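Local structure of sugar ABC transporter, periplasmic sugar-binding protein (4IRX) at residues D84-E87 against A91-S94; N185-M190 against E211-A216; K278-T283 against L287-R292. The protein binds myo-inositol and probably delivers it to a membrane ABC transporter for nutrient uptake. All blocks are in the same frame, centred on the assembly; numbering follows the deposited sequence. Where two conformers were deposited one is given.

How the interactions relate
Interactions 1 and 2 are buried contacts; interaction 3 is partly buried. Interactions 1 and 3 both reach the seven-strand mixed sheet, but with different elements. Interaction 1 sets helix 79-87 on strand 91-95. Interaction 3 folds the chain after strand 275-282 back on that strand. Interaction 2 joins helices 176-189 and 203-215, beside the four-strand parallel sheet. Its centre lies about 44 Å from that of interaction 1, on the opposite side of the chain's centre. Interaction 1 is purely aliphatic. Interaction 2 sets one leucine methyl among small side chains and backbone atoms of the second helix. Interaction 3 mixes apolar contact with backbone polar groups and a glutamate. No hydrogen bond crosses any of them.

Interaction 1 of 3, residues D84-E87 against A91-S94; sequences DLVE and AVIS
Flat groups play no part where Leu-85 and Val-86 meet Val-92; no ring, amide or carboxylate has a face or edge in this contact. Branched aliphatic side chains do all the touching. Val-92 supplies a single methyl, CG2. Val-92 CG2 meets Leu-85 CB at 3.8 Å, at the last turn of helix 79-87. The two side chains cross at about a right angle. The same Val-92 CG2 also faces CG2 of Val-86, more loosely, at 4.3 Å. The torsion of Val-92 selects this methyl: CG1 lies anti to the backbone N (chi1 179°), which puts CG2 beside that N, on the helix side.

The segments belong to a beta-alpha-beta unit made of strand 67-70, helix 79-87 and strand 91-95. Leu-85 also touches Val-68, and Val-92 touches Val-70, so both residues rest on the neighbouring strand as well. Backbone hydrogen bonds tie Ala-91 and Ile-93 to strand 67-70. Between the two segments themselves the contact is apolar, without a directional bond.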
ATOM      1  N   ASP A  84       3.037  22.023   9.966  1.00 19.00           N
ATOM      2  CA  ASP A  84       4.116  22.648  10.711  1.00 20.42           C
ATOM      3  C   ASP A  84       5.394  22.692   9.888  1.00 22.10           C
ATOM      4  O   ASP A  84       6.072  23.725   9.840  1.00 20.13           O
ATOM      5  CB  ASP A  84       4.352  21.907  12.024  1.00 21.11           C
ATOM      6  CG  ASP A  84       5.380  22.588  12.900  1.00 45.15           C
ATOM      7  OD1 ASP A  84       5.478  23.833  12.845  1.00 52.19           O
ATOM      8  OD2 ASP A  84       6.083  21.875  13.651  1.00 51.24           O
ATOM      9  N   LEU A  85       5.713  21.582   9.226  1.00 19.00           N
ATOM     10  CA  LEU A  85       6.903  21.536   8.389  0.59 16.65           C
ATOM     11  C   LEU A  85       6.825  22.568   7.259  1.00 16.55           C
ATOM     12  O   LEU A  85       7.801  23.304   7.020  1.00 15.58           O
ATOM     13  CB  LEU A  85       7.164  20.117   7.848  0.59 13.42           C
ATOM     14  CG  LEU A  85       8.302  19.384   8.559  0.59 16.30           C
ATOM     15  CD1 LEU A  85       7.987  19.131  10.025  0.59 15.59           C
ATOM     16  CD2 LEU A  85       8.633  18.059   7.863  0.59 11.93           C
ATOM     17  N   VAL A  86       5.679  22.650   6.589  1.00 16.34           N
ATOM     18  CA  VAL A  86       5.501  23.629   5.505  1.00 17.52           C
ATOM     19  C   VAL A  86       5.664  25.073   5.995  1.00 20.27           C
ATOM     20  O   VAL A  86       6.361  25.881   5.366  1.00 21.35           O
ATOM     21  CB  VAL A  86       4.178  23.406   4.719  1.00 22.55           C
ATOM     22  CG1 VAL A  86       3.799  24.635   3.901  1.00 28.05           C
ATOM     23  CG2 VAL A  86       4.300  22.172   3.821  1.00 20.91           C
ATOM     24  N   GLU A  87       5.077  25.370   7.146  1.00 18.60           N
ATOM     25  CA  GLU A  87       5.207  26.690   7.753  1.00 20.41           C
ATOM     26  C   GLU A  87       6.659  27.067   8.089  1.00 26.44           C
ATOM     27  O   GLU A  87       7.011  28.249   8.070  1.00 28.35           O
ATOM     28  CB  GLU A  87       4.271  26.798   8.966  1.00 21.45           C
ATOM     29  CG  GLU A  87       2.810  26.867   8.532  1.00 35.47           C
ATOM     30  CD  GLU A  87       1.813  26.741   9.673  1.00 50.63           C
ATOM     31  OE1 GLU A  87       2.230  26.699  10.854  1.00 47.09           O
ATOM     32  OE2 GLU A  87       0.598  26.679   9.374  1.00 49.57           O
ATOM     33  N   ALA A  91       9.507  21.514   2.450  1.00 12.87           N
ATOM     34  CA  ALA A  91       8.541  20.957   1.497  1.00 10.92           C
ATOM     35  C   ALA A  91       8.246  19.503   1.871  1.00 13.89           C
ATOM     36  O   ALA A  91       9.140  18.740   2.249  1.00 12.58           O
ATOM     37  CB  ALA A  91       9.057  21.051   0.084  1.00 14.37           C
ATOM     38  N   VAL A  92       6.979  19.145   1.786  1.00 12.68           N
ATOM     39  CA  VAL A  92       6.518  17.800   2.095  1.00 12.08           C
ATOM     40  C   VAL A  92       5.802  17.181   0.900  1.00 10.99           C
ATOM     41  O   VAL A  92       4.926  17.802   0.270  1.00 11.70           O
ATOM     42  CB  VAL A  92       5.563  17.824   3.315  1.00 12.75           C
ATOM     43  CG1 VAL A  92       5.032  16.405   3.656  1.00 14.84           C
ATOM     44  CG2 VAL A  92       6.260  18.444   4.537  1.00 16.03           C
ATOM     45  N   ILE A  93       6.173  15.946   0.592  1.00 10.39           N
ATOM     46  CA  ILE A  93       5.453  15.160  -0.395  1.00  9.83           C
ATOM     47  C   ILE A  93       5.159  13.778   0.213  1.00  8.64           C
ATOM     48  O   ILE A  93       6.006  13.195   0.897  1.00 10.23           O
ATOM     49  CB  ILE A  93       6.233  15.093  -1.728  1.00 13.39           C
ATOM     50  CG1 ILE A  93       5.423  14.403  -2.834  1.00 17.37           C
ATOM     51  CG2 ILE A  93       7.575  14.444  -1.518  1.00 14.31           C
ATOM     52  CD1 ILE A  93       5.996  14.668  -4.220  1.00 14.74           C
ATOM     53  N   SER A  94       3.954  13.281   0.000  1.00  8.36           N
ATOM     54  CA  SER A  94       3.602  11.966   0.513  1.00  8.94           C
ATOM     55  C   SER A  94       3.793  10.916  -0.580  1.00 10.53           C
ATOM     56  O   SER A  94       3.732  11.214  -1.772  1.00  9.52           O
ATOM     57  CB  SER A  94       2.169  11.940   1.078  1.00 11.29           C
ATOM     58  OG  SER A  94       1.205  12.222   0.072  1.00 10.37           O
TER

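Interaction 2 of 3, residues N185-M190 against E211-A216; sequences NILTSM and EAVRAA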
ATOM      1  N   ASN A 185     -10.704 -17.462  11.810  1.00  9.01           N
ATOM      2  CA  ASN A 185     -11.883 -17.253  12.619  1.00  8.77           C
ATOM      3  C   ASN A 185     -13.101 -16.935  11.737  1.00 10.41           C
ATOM      4  O   ASN A 185     -14.218 -17.390  12.021  1.00 11.06           O
ATOM      5  CB  ASN A 185     -11.611 -16.164  13.641  1.00  8.69           C
ATOM      6  CG  ASN A 185     -10.798 -16.663  14.806  1.00 13.45           C
ATOM      7  OD1 ASN A 185     -10.687 -17.873  15.021  1.00 13.96           O
ATOM      8  ND2 ASN A 185     -10.204 -15.741  15.560  1.00 14.37           N
ATOM      9  N   ILE A 186     -12.879 -16.179  10.657  1.00 12.25           N
ATOM     10  CA  ILE A 186     -13.949 -15.892   9.716  1.00 11.03           C
ATOM     11  C   ILE A 186     -14.417 -17.182   9.059  1.00 10.27           C
ATOM     12  O   ILE A 186     -15.633 -17.435   8.962  1.00 12.00           O
ATOM     13  CB  ILE A 186     -13.493 -14.884   8.661  1.00 10.56           C
ATOM     14  CG1 ILE A 186     -13.278 -13.517   9.322  1.00 10.88           C
ATOM     15  CG2 ILE A 186     -14.525 -14.819   7.535  1.00 10.25           C
ATOM     16  CD1 ILE A 186     -12.635 -12.494   8.378  1.00 11.26           C
ATOM     17  N   LEU A 187     -13.468 -18.019   8.646  1.00  8.94           N
ATOM     18  CA  LEU A 187     -13.845 -19.304   8.025  1.00  7.64           C
ATOM     19  C   LEU A 187     -14.635 -20.176   8.986  1.00 10.33           C
ATOM     20  O   LEU A 187     -15.618 -20.789   8.595  1.00 13.87           O
ATOM     21  CB  LEU A 187     -12.618 -20.034   7.468  1.00 11.47           C
ATOM     22  CG  LEU A 187     -11.910 -19.310   6.322  1.00  9.44           C
ATOM     23  CD1 LEU A 187     -10.618 -20.055   6.016  1.00 11.75           C
ATOM     24  CD2 LEU A 187     -12.815 -19.284   5.072  1.00 13.51           C
ATOM     25  N   THR A 188     -14.219 -20.212  10.248  1.00  8.13           N
ATOM     26  CA  THR A 188     -14.925 -20.995  11.248  1.00  9.22           C
ATOM     27  C   THR A 188     -16.349 -20.490  11.432  1.00 15.34           C
ATOM     28  O   THR A 188     -17.290 -21.282  11.552  1.00 15.20           O
ATOM     29  CB  THR A 188     -14.153 -20.933  12.568  1.00  7.12           C
ATOM     30  OG1 THR A 188     -12.920 -21.609  12.381  1.00 10.06           O
ATOM     31  CG2 THR A 188     -14.960 -21.592  13.723  1.00 10.28           C
ATOM     32  N   SER A 189     -16.524 -19.172  11.429  1.00 10.46           N
ATOM     33  CA  SER A 189     -17.858 -18.568  11.588  1.00 12.02           C
ATOM     34  C   SER A 189     -18.804 -18.877  10.440  1.00 15.53           C
ATOM     35  O   SER A 189     -20.015 -18.773  10.605  1.00 21.27           O
ATOM     36  CB  SER A 189     -17.737 -17.062  11.802  1.00 13.33           C
ATOM     37  OG  SER A 189     -17.547 -16.349  10.578  1.00 21.19           O
HETATM   38  N   MSE A 190     -18.273 -19.252   9.285  1.00 15.94           N
HETATM   39  CA  MSE A 190     -19.176 -19.631   8.177  0.53 18.08           C
HETATM   40  C   MSE A 190     -18.770 -20.956   7.554  1.00 17.60           C
HETATM   41  O   MSE A 190     -18.836 -21.160   6.339  1.00 18.30           O
HETATM   42  CB  MSE A 190     -19.229 -18.552   7.112  0.53 22.81           C
HETATM   43  CG  MSE A 190     -17.897 -18.319   6.527  0.53 10.54           C
HETATM   44 SE   MSE A 190     -17.880 -16.764   5.389  0.53 21.09          SE
HETATM   45  CE  MSE A 190     -18.282 -15.352   6.717  0.53 17.11           C
ATOM     46  N   GLU A 211      -3.039 -19.531   3.582  1.00 11.15           N
ATOM     47  CA  GLU A 211      -2.692 -20.537   4.586  1.00 11.33           C
ATOM     48  C   GLU A 211      -3.899 -20.913   5.424  1.00 14.33           C
ATOM     49  O   GLU A 211      -4.098 -22.095   5.694  1.00 14.13           O
ATOM     50  CB  GLU A 211      -1.522 -20.063   5.447  1.00 12.21           C
ATOM     51  CG  GLU A 211      -0.257 -19.978   4.622  1.00 13.07           C
ATOM     52  CD  GLU A 211       0.843 -19.234   5.277  1.00 12.54           C
ATOM     53  OE1 GLU A 211       0.629 -18.543   6.288  1.00 16.01           O
ATOM     54  OE2 GLU A 211       1.987 -19.341   4.785  1.00 17.03           O
ATOM     55  N   ALA A 212      -4.716 -19.933   5.811  1.00 12.92           N
ATOM     56  CA  ALA A 212      -5.943 -20.242   6.552  1.00  9.69           C
ATOM     57  C   ALA A 212      -6.881 -21.152   5.749  1.00 11.10           C
ATOM     58  O   ALA A 212      -7.483 -22.090   6.302  1.00  9.95           O
ATOM     59  CB  ALA A 212      -6.649 -18.948   6.958  1.00 10.07           C
ATOM     60  N   VAL A 213      -6.998 -20.894   4.452  1.00 11.80           N
ATOM     61  CA  VAL A 213      -7.805 -21.734   3.583  1.00 14.80           C
ATOM     62  C   VAL A 213      -7.288 -23.170   3.558  1.00 13.47           C
ATOM     63  O   VAL A 213      -8.082 -24.105   3.707  1.00 13.34           O
ATOM     64  CB  VAL A 213      -7.892 -21.126   2.189  1.00 10.64           C
ATOM     65  CG1 VAL A 213      -8.454 -22.147   1.194  1.00 14.66           C
ATOM     66  CG2 VAL A 213      -8.721 -19.855   2.262  1.00 10.42           C
ATOM     67  N   ARG A 214      -5.968 -23.339   3.460  1.00 15.58           N
ATOM     68  CA  ARG A 214      -5.365 -24.677   3.530  1.00 16.46           C
ATOM     69  C   ARG A 214      -5.525 -25.312   4.900  1.00 14.79           C
ATOM     70  O   ARG A 214      -5.868 -26.499   4.992  1.00 16.70           O
ATOM     71  CB  ARG A 214      -3.888 -24.625   3.177  1.00 17.04           C
ATOM     72  CG  ARG A 214      -3.622 -24.210   1.755  1.00 24.93           C
ATOM     73  CD  ARG A 214      -2.289 -24.780   1.302  1.00 42.43           C
ATOM     74  NE  ARG A 214      -1.209 -24.304   2.162  1.00 38.42           N
ATOM     75  CZ  ARG A 214      -0.540 -23.179   1.948  1.00 50.35           C
ATOM     76  NH1 ARG A 214      -0.846 -22.431   0.899  1.00 33.19           N
ATOM     77  NH2 ARG A 214       0.430 -22.804   2.773  1.00 42.80           N
ATOM     78  N   ALA A 215      -5.287 -24.531   5.959  1.00 13.29           N
ATOM     79  CA  ALA A 215      -5.424 -25.060   7.318  1.00 13.28           C
ATOM     80  C   ALA A 215      -6.844 -25.540   7.591  1.00 14.83           C
ATOM     81  O   ALA A 215      -7.056 -26.425   8.427  1.00 18.36           O
ATOM     82  CB  ALA A 215      -5.029 -24.009   8.347  1.00 12.78           C
ATOM     83  N   ALA A 216      -7.818 -24.961   6.897  1.00 14.59           N
ATOM     84  CA  ALA A 216      -9.225 -25.324   7.098  1.00 14.73           C
ATOM     85  C   ALA A 216      -9.654 -26.508   6.251  1.00 16.18           C
ATOM     86  O   ALA A 216     -10.815 -26.930   6.308  1.00 22.64           O
ATOM     87  CB  ALA A 216     -10.143 -24.115   6.842  1.00 17.85           C
TER
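Leu-187 points from helix 176-189 at the end of helix 203-215 and meets it with one methyl, CD1. CG stands anti to the carbonyl carbon of Leu-187 (chi1 -64°), and the outer torsion is extended (chi2 172°), which carries CD1 outward to the other helix. Three side-chain carbons receive it: Ala-212 CB, Val-213 CG2 and Ala-216 CB each lie 4.2 Å from Leu-187 CD1. From CD1 the three lie in directions roughly at right angles to one another. CD1 therefore sits among them and does not lean on one alone.

The two alanines turn their CB atoms toward Leu-187, while Val-213 offers its methyl from the flank. Small side chains let the leucine reach the backbone too. Leu-187 CD1 is 3.7 Å from Ala-212 O and 4.0 Å from Val-213 N. These are packing contacts. The carbonyl has its own mate, since Ala-216 N donates to Ala-212 O at 3.0 Å.

At the end of helix 176-189, the same helix as Leu-187, Ser-189 turns its hydroxyl back along its own backbone. Ser-189 OG gives a hydrogen bond of 2.7 Å to Ile-186 O. The donor is tilted 19° from the carbonyl plane. This bond lies within one segment and does not cross the contact.

Helix 176-189 gives Ala-212 further neighbours: Leu-180, Thr-183 and Gln-184. Leu-187 also rests on Pro-195. Ile-186 faces strands 164-171 and 132-138 of the parallel sheet. Helix 176-189 thus packs on that sheet through Ile-186 and on helix 203-215 through Leu-187, while Val-213 reaches Leu-218 and Val-223 in the chain leading to strand 224-226.

Interaction 3 of 3, residues K278-T283 against L287-R292; sequences KPVLIT and LTEASR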
ATOM      1  N   LYS A 278      -2.018   4.432 -12.383  1.00 11.54           N
ATOM      2  CA  LYS A 278      -3.089   3.471 -12.632  1.00 14.37           C
ATOM      3  C   LYS A 278      -2.642   2.067 -12.289  1.00 12.78           C
ATOM      4  O   LYS A 278      -1.647   1.587 -12.834  1.00 14.32           O
ATOM      5  CB  LYS A 278      -3.505   3.503 -14.107  1.00 16.51           C
ATOM      6  CG  LYS A 278      -4.687   2.584 -14.454  1.00 17.12           C
ATOM      7  CD  LYS A 278      -4.920   2.618 -15.971  1.00 24.60           C
ATOM      8  CE  LYS A 278      -3.845   1.797 -16.667  1.00 41.68           C
ATOM      9  NZ  LYS A 278      -4.108   1.607 -18.116  1.00 52.59           N
ATOM     10  N   PRO A 279      -3.381   1.391 -11.405  1.00 10.56           N
ATOM     11  CA  PRO A 279      -3.048   0.005 -11.088  1.00 11.21           C
ATOM     12  C   PRO A 279      -3.538  -0.936 -12.172  1.00 15.49           C
ATOM     13  O   PRO A 279      -4.436  -0.600 -12.946  1.00 14.41           O
ATOM     14  CB  PRO A 279      -3.811  -0.230  -9.789  1.00 14.56           C
ATOM     15  CG  PRO A 279      -5.061   0.624  -9.961  1.00 15.84           C
ATOM     16  CD  PRO A 279      -4.586   1.852 -10.691  1.00 13.05           C
ATOM     17  N   VAL A 280      -2.978  -2.135 -12.202  1.00 11.07           N
ATOM     18  CA  VAL A 280      -3.350  -3.137 -13.184  1.00 10.71           C
ATOM     19  C   VAL A 280      -3.562  -4.468 -12.471  1.00 11.19           C
ATOM     20  O   VAL A 280      -2.708  -4.905 -11.689  1.00 11.35           O
ATOM     21  CB  VAL A 280      -2.224  -3.337 -14.207  1.00 15.86           C
ATOM     22  CG1 VAL A 280      -2.655  -4.337 -15.281  1.00 18.26           C
ATOM     23  CG2 VAL A 280      -1.811  -2.022 -14.836  1.00 20.57           C
ATOM     24  N   LEU A 281      -4.691  -5.121 -12.739  1.00 11.54           N
ATOM     25  CA  LEU A 281      -4.926  -6.469 -12.204  1.00 12.48           C
ATOM     26  C   LEU A 281      -4.002  -7.483 -12.879  1.00 14.42           C
ATOM     27  O   LEU A 281      -3.880  -7.510 -14.106  1.00 14.63           O
ATOM     28  CB  LEU A 281      -6.382  -6.880 -12.422  1.00 12.19           C
ATOM     29  CG  LEU A 281      -6.828  -8.159 -11.710  1.00 13.46           C
ATOM     30  CD1 LEU A 281      -7.076  -7.855 -10.279  1.00 17.35           C
ATOM     31  CD2 LEU A 281      -8.106  -8.691 -12.361  1.00 16.73           C
ATOM     32  N   ILE A 282      -3.364  -8.322 -12.065  1.00 10.39           N
ATOM     33  CA  ILE A 282      -2.421  -9.337 -12.531  1.00 10.45           C
ATOM     34  C   ILE A 282      -3.001 -10.715 -12.281  1.00 11.62           C
ATOM     35  O   ILE A 282      -3.296 -11.070 -11.135  1.00 14.72           O
ATOM     36  CB  ILE A 282      -1.065  -9.225 -11.793  1.00 11.88           C
ATOM     37  CG1 ILE A 282      -0.417  -7.851 -12.002  1.00 11.03           C
ATOM     38  CG2 ILE A 282      -0.104 -10.327 -12.247  1.00 13.54           C
ATOM     39  CD1 ILE A 282       0.085  -7.582 -13.436  1.00 14.73           C
ATOM     40  N   THR A 283      -3.140 -11.487 -13.361  1.00 13.44           N
ATOM     41  CA  THR A 283      -3.583 -12.882 -13.292  1.00 12.48           C
ATOM     42  C   THR A 283      -2.553 -13.757 -13.984  1.00 13.59           C
ATOM     43  O   THR A 283      -1.507 -13.271 -14.413  1.00 13.61           O
ATOM     44  CB  THR A 283      -4.944 -13.055 -13.972  1.00 15.92           C
ATOM     45  OG1 THR A 283      -4.823 -12.744 -15.364  1.00 18.83           O
ATOM     46  CG2 THR A 283      -5.968 -12.133 -13.361  1.00 16.95           C
ATOM     47  N   LEU A 287       1.210 -12.257 -15.989  1.00 13.01           N
ATOM     48  CA  LEU A 287       2.190 -12.189 -14.907  1.00 11.80           C
ATOM     49  C   LEU A 287       3.377 -11.300 -15.256  1.00 13.48           C
ATOM     50  O   LEU A 287       3.927 -10.626 -14.381  1.00 12.46           O
ATOM     51  CB  LEU A 287       2.672 -13.586 -14.534  1.00 15.48           C
ATOM     52  CG  LEU A 287       1.703 -14.412 -13.689  1.00 13.63           C
ATOM     53  CD1 LEU A 287       2.023 -15.891 -13.815  1.00 19.25           C
ATOM     54  CD2 LEU A 287       1.787 -13.984 -12.222  1.00 17.89           C
ATOM     55  N   THR A 288       3.768 -11.274 -16.524  1.00 14.56           N
ATOM     56  CA  THR A 288       4.944 -10.483 -16.890  1.00 14.06           C
ATOM     57  C   THR A 288       4.689  -8.982 -16.935  1.00 15.47           C
ATOM     58  O   THR A 288       5.637  -8.211 -17.128  1.00 18.07           O
ATOM     59  CB  THR A 288       5.588 -10.958 -18.211  1.00 17.53           C
ATOM     60  OG1 THR A 288       4.606 -10.860 -19.250  1.00 22.33           O
ATOM     61  CG2 THR A 288       6.021 -12.413 -18.084  1.00 17.12           C
ATOM     62  N   GLU A 289       3.436  -8.566 -16.720  1.00 13.92           N
ATOM     63  CA  GLU A 289       3.118  -7.149 -16.546  1.00 14.60           C
ATOM     64  C   GLU A 289       3.415  -6.673 -15.126  1.00 13.14           C
ATOM     65  O   GLU A 289       3.357  -5.462 -14.841  1.00 15.79           O
ATOM     66  CB  GLU A 289       1.657  -6.855 -16.938  1.00 17.80           C
ATOM     67  CG  GLU A 289       1.445  -7.011 -18.448  1.00 20.69           C
ATOM     68  CD  GLU A 289       0.061  -6.673 -18.954  1.00 36.84           C
ATOM     69  OE1 GLU A 289      -0.838  -6.353 -18.148  1.00 26.05           O
ATOM     70  OE2 GLU A 289      -0.119  -6.742 -20.194  1.00 40.38           O
ATOM     71  N   ALA A 290       3.759  -7.597 -14.238  1.00 13.48           N
ATOM     72  CA  ALA A 290       4.142  -7.201 -12.889  1.00 11.21           C
ATOM     73  C   ALA A 290       5.555  -6.671 -12.924  1.00 11.47           C
ATOM     74  O   ALA A 290       6.418  -7.270 -13.545  1.00 13.79           O
ATOM     75  CB  ALA A 290       4.028  -8.377 -11.921  1.00 11.20           C
ATOM     76  N   SER A 291       5.779  -5.543 -12.262  1.00 12.58           N
ATOM     77  CA  SER A 291       7.082  -4.884 -12.287  1.00 10.31           C
ATOM     78  C   SER A 291       8.183  -5.735 -11.675  1.00 12.79           C
ATOM     79  O   SER A 291       9.346  -5.605 -12.056  1.00 17.32           O
ATOM     80  CB  SER A 291       7.022  -3.500 -11.622  1.00 12.90           C
ATOM     81  OG  SER A 291       6.652  -3.581 -10.256  1.00 15.89           O
ATOM     82  N   ARG A 292       7.830  -6.596 -10.731  1.00 11.81           N
ATOM     83  CA  ARG A 292       8.813  -7.415 -10.011  1.00 11.83           C
ATOM     84  C   ARG A 292       8.850  -8.873 -10.490  1.00 14.96           C
ATOM     85  O   ARG A 292       9.347  -9.753  -9.777  1.00 13.53           O
ATOM     86  CB  ARG A 292       8.598  -7.337  -8.493  1.00 14.05           C
ATOM     87  CG  ARG A 292       8.740  -5.919  -7.917  1.00 16.22           C
ATOM     88  CD  ARG A 292       8.449  -5.848  -6.437  1.00 16.31           C
ATOM     89  NE  ARG A 292       9.389  -6.626  -5.631  1.00 13.34           N
ATOM     90  CZ  ARG A 292       9.172  -6.977  -4.361  1.00 14.01           C
ATOM     91  NH1 ARG A 292       8.039  -6.633  -3.744  1.00 17.35           N
ATOM     92  NH2 ARG A 292      10.066  -7.709  -3.717  1.00 15.74           N
TER
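Ile-282 carries the apolar contact: CG2 meets Leu-287, and CD1 meets Glu-289 and Ala-290. Ile-282 CG2 lies 4.0 Å from Leu-287 CA and also touches Leu-287 CD2. Ile-282 CD1 is 3.8 Å from Ala-290 N and 3.9 Å from Glu-289 CB. With chi1 -59° and chi2 -69°, CD1 is folded back near CG2, and both methyls face segment 287-292. Replacing Ile-282 by an alanine would take away CG2 and CD1, and is likely to open a gap against Leu-287, Glu-289 and Ala-290.

Among the polar groups, Thr-283 O approaches Leu-287 N to 3.3 Å, but the angle is poor and no hydrogen bond forms. Leu-287 CG lies against Thr-283 O at 3.5 Å. Glu-289 OE1 passes Val-280 CG1 at 3.9 Å; its hydrogen-bond partner is Asn-286 ND2. Asn-286 also bonds Thr-283 N and Leu-281 O, bridging strand and turn. Ala-290 N bonds Leu-287 O.

Leu-287 reaches helix 232-239. The side chain of Ile-282 is about 13 Å from the bound myo-inositol. Strand 275-282 is the chain's last strand and belongs to the mixed sheet, pairing antiparallel with strand 246-248; a 3-10 turn after it folds back on it.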